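PDB 4E6U: acyl-[acyl-carrier-protein]--UDP-N-acetylglucosamine O-acyltransferase from Acinetobacter baumannii, which catalyses transfer of an acyl chain, probably 3-hydroxyacyl as in its relatives, from acyl carrier protein to UDP-N-acetylglucosamine, an early step in lipopolysaccharide synthesis. Local coordinates for residues S115-M120 and D133-A138; Q60-F65 and N90-R95. All coordinates share one frame; numbering follows the deposited sequence.

Contact 1 of 2, residues S115-M120 and D133-A138; sequences SHNLLM and DHNIFA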
# COMPACT_ATOMS: atom_id res chain seq x y z
N SER A 115 21.45 5.23 -9.83
CA SER A 115 22.33 4.66 -8.81
C SER A 115 22.11 5.26 -7.44
O SER A 115 21.63 6.39 -7.32
CB SER A 115 23.80 4.86 -9.22
OG SER A 115 24.07 4.21 -10.45
N HIS A 116 22.46 4.50 -6.39
CA HIS A 116 22.41 4.98 -5.02
C HIS A 116 21.00 5.33 -4.55
O HIS A 116 20.82 6.18 -3.68
CB HIS A 116 23.37 6.17 -4.81
CG HIS A 116 24.80 5.82 -5.06
ND1 HIS A 116 25.57 5.15 -4.13
CD2 HIS A 116 25.60 6.04 -6.13
CE1 HIS A 116 26.79 4.97 -4.63
NE2 HIS A 116 26.82 5.50 -5.84
N ASN A 117 20.01 4.64 -5.11
CA ASN A 117 18.62 4.83 -4.69
C ASN A 117 18.24 3.86 -3.60
O ASN A 117 18.77 2.75 -3.55
CB ASN A 117 17.71 4.65 -5.90
CG ASN A 117 17.97 5.69 -6.97
OD1 ASN A 117 17.70 6.88 -6.75
ND2 ASN A 117 18.45 5.28 -8.12
N LEU A 118 17.31 4.27 -2.75
CA LEU A 118 16.69 3.38 -1.76
C LEU A 118 15.21 3.30 -2.10
O LEU A 118 14.50 4.32 -2.05
CB LEU A 118 16.89 3.93 -0.36
CG LEU A 118 16.06 3.26 0.75
CD1 LEU A 118 16.29 1.73 0.82
CD2 LEU A 118 16.33 3.89 2.12
N LEU A 119 14.78 2.10 -2.49
CA LEU A 119 13.37 1.80 -2.75
C LEU A 119 12.89 0.97 -1.58
O LEU A 119 13.22 -0.21 -1.49
CB LEU A 119 13.18 1.08 -4.08
CG LEU A 119 13.26 1.91 -5.37
CD1 LEU A 119 14.66 2.46 -5.57
CD2 LEU A 119 12.84 1.09 -6.58
N MET A 120 12.18 1.61 -0.66
CA MET A 120 11.69 0.90 0.52
C MET A 120 10.57 -0.05 0.17
O MET A 120 10.11 -0.13 -0.97
CB MET A 120 11.25 1.88 1.59
CG MET A 120 12.42 2.64 2.18
SD MET A 120 11.88 3.62 3.61
CE MET A 120 13.15 4.86 3.68
N ASP A 133 19.51 9.50 -9.48
CA ASP A 133 20.41 8.97 -8.46
C ASP A 133 20.08 9.52 -7.09
O ASP A 133 19.54 10.63 -6.97
CB ASP A 133 21.85 9.39 -8.76
CG ASP A 133 22.35 8.90 -10.08
OD1 ASP A 133 21.84 7.92 -10.66
OD2 ASP A 133 23.32 9.53 -10.59
N HIS A 134 20.43 8.77 -6.03
CA HIS A 134 20.37 9.26 -4.65
C HIS A 134 18.96 9.61 -4.17
O HIS A 134 18.78 10.47 -3.30
CB HIS A 134 21.33 10.46 -4.40
CG HIS A 134 22.77 10.14 -4.66
ND1 HIS A 134 23.54 9.43 -3.76
CD2 HIS A 134 23.58 10.44 -5.70
CE1 HIS A 134 24.77 9.30 -4.26
NE2 HIS A 134 24.81 9.91 -5.43
N ASN A 135 17.97 8.92 -4.71
CA ASN A 135 16.59 9.14 -4.31
C ASN A 135 16.16 8.18 -3.22
O ASN A 135 16.74 7.10 -3.08
CB ASN A 135 15.68 8.99 -5.50
CG ASN A 135 16.03 9.95 -6.61
OD1 ASN A 135 15.93 11.18 -6.43
ND2 ASN A 135 16.44 9.43 -7.76
N ILE A 136 15.14 8.56 -2.46
CA ILE A 136 14.58 7.70 -1.42
C ILE A 136 13.09 7.64 -1.64
O ILE A 136 12.41 8.67 -1.64
CB ILE A 136 14.85 8.23 -0.00
CG1 ILE A 136 16.36 8.28 0.29
CG2 ILE A 136 14.08 7.38 1.04
CD1 ILE A 136 16.73 8.99 1.59
N PHE A 137 12.57 6.43 -1.84
CA PHE A 137 11.14 6.18 -1.93
C PHE A 137 10.75 5.43 -0.68
O PHE A 137 11.20 4.30 -0.46
CB PHE A 137 10.82 5.34 -3.16
CG PHE A 137 11.29 5.93 -4.45
CD1 PHE A 137 10.45 6.75 -5.20
CD2 PHE A 137 12.59 5.70 -4.89
CE1 PHE A 137 10.89 7.30 -6.38
CE2 PHE A 137 13.03 6.23 -6.08
CZ PHE A 137 12.18 7.05 -6.83
N ALA A 138 9.95 6.06 0.17
CA ALA A 138 9.50 5.41 1.39
C ALA A 138 8.45 4.34 1.10
O ALA A 138 8.05 4.12 -0.04
CB ALA A 138 8.98 6.43 2.39
O HOH W 1 23.57 5.81 -12.61
O HOH W 2 19.23 7.10 -1.46

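Contact 2 of 2, residues Q60-F65 and N90-R95; sequences QNNEIF and NNNLIR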
# COMPACT_ATOMS: atom_id res chain seq x y z
N GLN A 60 26.16 -2.72 -10.74
CA GLN A 60 27.04 -3.29 -9.74
C GLN A 60 26.60 -2.94 -8.35
O GLN A 60 26.03 -1.87 -8.11
CB GLN A 60 28.46 -2.75 -9.94
CG GLN A 60 29.07 -3.15 -11.29
CD GLN A 60 30.53 -2.73 -11.46
OE1 GLN A 60 31.23 -3.25 -12.34
NE2 GLN A 60 31.00 -1.80 -10.64
N ASN A 61 26.85 -3.86 -7.41
CA ASN A 61 26.66 -3.59 -5.99
C ASN A 61 25.24 -3.20 -5.57
O ASN A 61 25.05 -2.47 -4.59
CB ASN A 61 27.70 -2.57 -5.48
CG ASN A 61 29.12 -3.06 -5.67
OD1 ASN A 61 29.44 -4.18 -5.30
ND2 ASN A 61 29.95 -2.24 -6.27
N ASN A 62 24.25 -3.74 -6.29
CA ASN A 62 22.85 -3.60 -5.88
C ASN A 62 22.51 -4.65 -4.85
O ASN A 62 23.19 -5.67 -4.75
CB ASN A 62 21.97 -3.76 -7.12
CG ASN A 62 22.17 -2.61 -8.09
OD1 ASN A 62 21.76 -1.49 -7.82
ND2 ASN A 62 22.82 -2.88 -9.21
N GLU A 63 21.45 -4.41 -4.11
CA GLU A 63 20.93 -5.41 -3.21
C GLU A 63 19.43 -5.42 -3.37
O GLU A 63 18.76 -4.37 -3.22
CB GLU A 63 21.34 -5.12 -1.78
CG GLU A 63 20.97 -6.24 -0.81
CD GLU A 63 21.52 -6.06 0.60
OE1 GLU A 63 21.32 -6.98 1.42
OE2 GLU A 63 22.12 -4.99 0.91
N ILE A 64 18.91 -6.61 -3.64
CA ILE A 64 17.48 -6.81 -3.92
C ILE A 64 16.95 -7.87 -2.96
O ILE A 64 17.47 -8.99 -2.91
CB ILE A 64 17.24 -7.26 -5.37
CG1 ILE A 64 17.93 -6.30 -6.36
CG2 ILE A 64 15.73 -7.35 -5.64
CD1 ILE A 64 17.75 -6.64 -7.85
N PHE A 65 15.91 -7.50 -2.21
CA PHE A 65 15.37 -8.35 -1.14
C PHE A 65 14.21 -9.22 -1.61
O PHE A 65 13.64 -9.05 -2.71
CB PHE A 65 14.93 -7.47 0.03
CG PHE A 65 16.07 -6.91 0.84
CD1 PHE A 65 16.86 -5.88 0.34
CD2 PHE A 65 16.33 -7.40 2.11
CE1 PHE A 65 17.92 -5.34 1.10
CE2 PHE A 65 17.39 -6.88 2.88
CZ PHE A 65 18.18 -5.83 2.36
N ASN A 90 23.78 1.32 -10.30
CA ASN A 90 24.65 0.73 -9.30
C ASN A 90 24.25 1.13 -7.89
O ASN A 90 23.70 2.21 -7.69
CB ASN A 90 26.08 1.22 -9.53
CG ASN A 90 26.53 1.04 -10.94
OD1 ASN A 90 26.39 -0.02 -11.53
ND2 ASN A 90 27.09 2.11 -11.51
N ASN A 91 24.56 0.28 -6.92
CA ASN A 91 24.46 0.65 -5.52
C ASN A 91 23.06 1.03 -5.05
O ASN A 91 22.89 1.87 -4.17
CB ASN A 91 25.47 1.77 -5.16
CG ASN A 91 26.91 1.33 -5.31
OD1 ASN A 91 27.48 1.40 -6.40
ND2 ASN A 91 27.51 0.90 -4.23
N ASN A 92 22.06 0.38 -5.64
CA ASN A 92 20.68 0.57 -5.23
C ASN A 92 20.28 -0.45 -4.20
O ASN A 92 20.82 -1.55 -4.17
CB ASN A 92 19.75 0.46 -6.42
CG ASN A 92 20.03 1.53 -7.46
OD1 ASN A 92 19.75 2.72 -7.24
ND2 ASN A 92 20.57 1.14 -8.60
N LEU A 93 19.31 -0.07 -3.39
CA LEU A 93 18.69 -0.95 -2.40
C LEU A 93 17.23 -1.08 -2.80
O LEU A 93 16.51 -0.08 -2.82
CB LEU A 93 18.79 -0.36 -1.01
CG LEU A 93 20.21 -0.25 -0.44
CD1 LEU A 93 20.23 0.61 0.81
CD2 LEU A 93 20.82 -1.62 -0.16
N ILE A 94 16.81 -2.29 -3.13
CA ILE A 94 15.44 -2.57 -3.54
C ILE A 94 14.85 -3.53 -2.51
O ILE A 94 15.23 -4.71 -2.45
CB ILE A 94 15.40 -3.14 -4.98
CG1 ILE A 94 15.95 -2.09 -5.97
CG2 ILE A 94 13.97 -3.54 -5.36
CD1 ILE A 94 16.23 -2.61 -7.37
N ARG A 95 13.97 -3.02 -1.67
CA ARG A 95 13.48 -3.77 -0.53
C ARG A 95 12.32 -4.72 -0.90
O ARG A 95 11.87 -4.81 -2.06
CB ARG A 95 13.07 -2.80 0.57
CG ARG A 95 14.26 -1.98 1.12
CD ARG A 95 15.42 -2.89 1.59
NE ARG A 95 14.92 -3.83 2.59
CZ ARG A 95 15.28 -3.90 3.86
NH1 ARG A 95 16.26 -3.14 4.35
NH2 ARG A 95 14.68 -4.79 4.65
O HOH W 3 23.33 -1.77 -2.57
O HOH W 4 29.52 0.21 -7.30

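Contact 1 of 2, residues S115-M120 and D133-A138
The side chain of N117 lies alongside that of N135 on the next coil. Its CB lies 3.9 Å from N135 O, and chi1 of -63° keeps CG beside the backbone N, turning the amide inward. At the tip OD1 accepts the backbone N of N135 at 2.9 Å, tilted 26° from the carbonyl plane, and a weak bond from N135 ND2; the other branch, ND2, donates to G132 O. N135, whose amide is turned only 6° away, repeats the pose by accepting V153 N with its own OD1. H116 sets CB over one face of the H134 imidazole, 3.7 Å from its centroid, while the two rings, nearly parallel, are slid apart. D133 OD1 takes S115 N at 2.8 Å from above the carboxylate plane. Beyond the asparagines, L118 pairs with I136 and L119 with F137 in parallel, L119 CG packs on F137 CD2 at 3.9 Å, and M120 CE meets I136 CG2 at 3.8 Å. Strand 118-119 lies between strands 93-94 and 136-137, and strand 136-137 is followed by 154-155; Q75 and L77 of a second subunit pack on L118, M120 and I136.

Contact 2 of 2, residues Q60-F65 and N90-R95
F65 and R95 stack side by side: the guanidinium rests flat on the ring, planes 9° apart, with R95 CZ 3.8 Å from the F65 centroid in a cation-pi contact. Bends at chi2 (-54°) and chi3 of R95 fold the chain back over the phenyl face, so CD also makes a CH-pi contact there. H47 stacks on F65 too, and the guanidinium NH1 and NH2 are held by C74 O and V73 O of a second subunit. Among the amide hydrogen bonds, N62 OD1 accepts both N92 N at 2.9 Å and N92 ND2 at 3.0 Å, and the two side-chain amides are nearly coplanar; N62 ND2 donates to G89 O, and N92 OD1 accepts N117 N. N90 OD1 takes Q60 N at 2.8 Å in an almost straight bond. Backbone bonds from E63 N to N92 O, I94 N to E63 O and F65 N to I94 O align the strands in parallel. One water donates to N61 O and N92 O; another links N61 ND2 with N91 OD1. Apolar contact is slighter: I64 CG1 meets I94 CD1 at 4.2 Å. Such short parallel strands in register, here beside hydrogen-bonded asparagines, are characteristic of the left-handed beta-helix of hexapeptide-repeat acyltransferases.

After the earlier coils, from strand 15-16 to 56-58, the chain lays down 60-65, then makes a longer excursion through strands 69-70 and 85-88 before contact 2 closes with 90-95. It next passes through strands 99-101 and 110-113 to 115-120, and a shorter circuit through 124-125 and 130-131 brings 133-138 alongside, closing contact 1. The contacts follow in series, neither nested nor crossed. Strands 93-94 and 118-119 are neighbours in one sheet, joined by probable hydrogen bonds from L119 N to L93 O and L93 N to N117 O, so the four segments form successive rungs of a single face of the beta-helix. Both contacts also touch the second subunit.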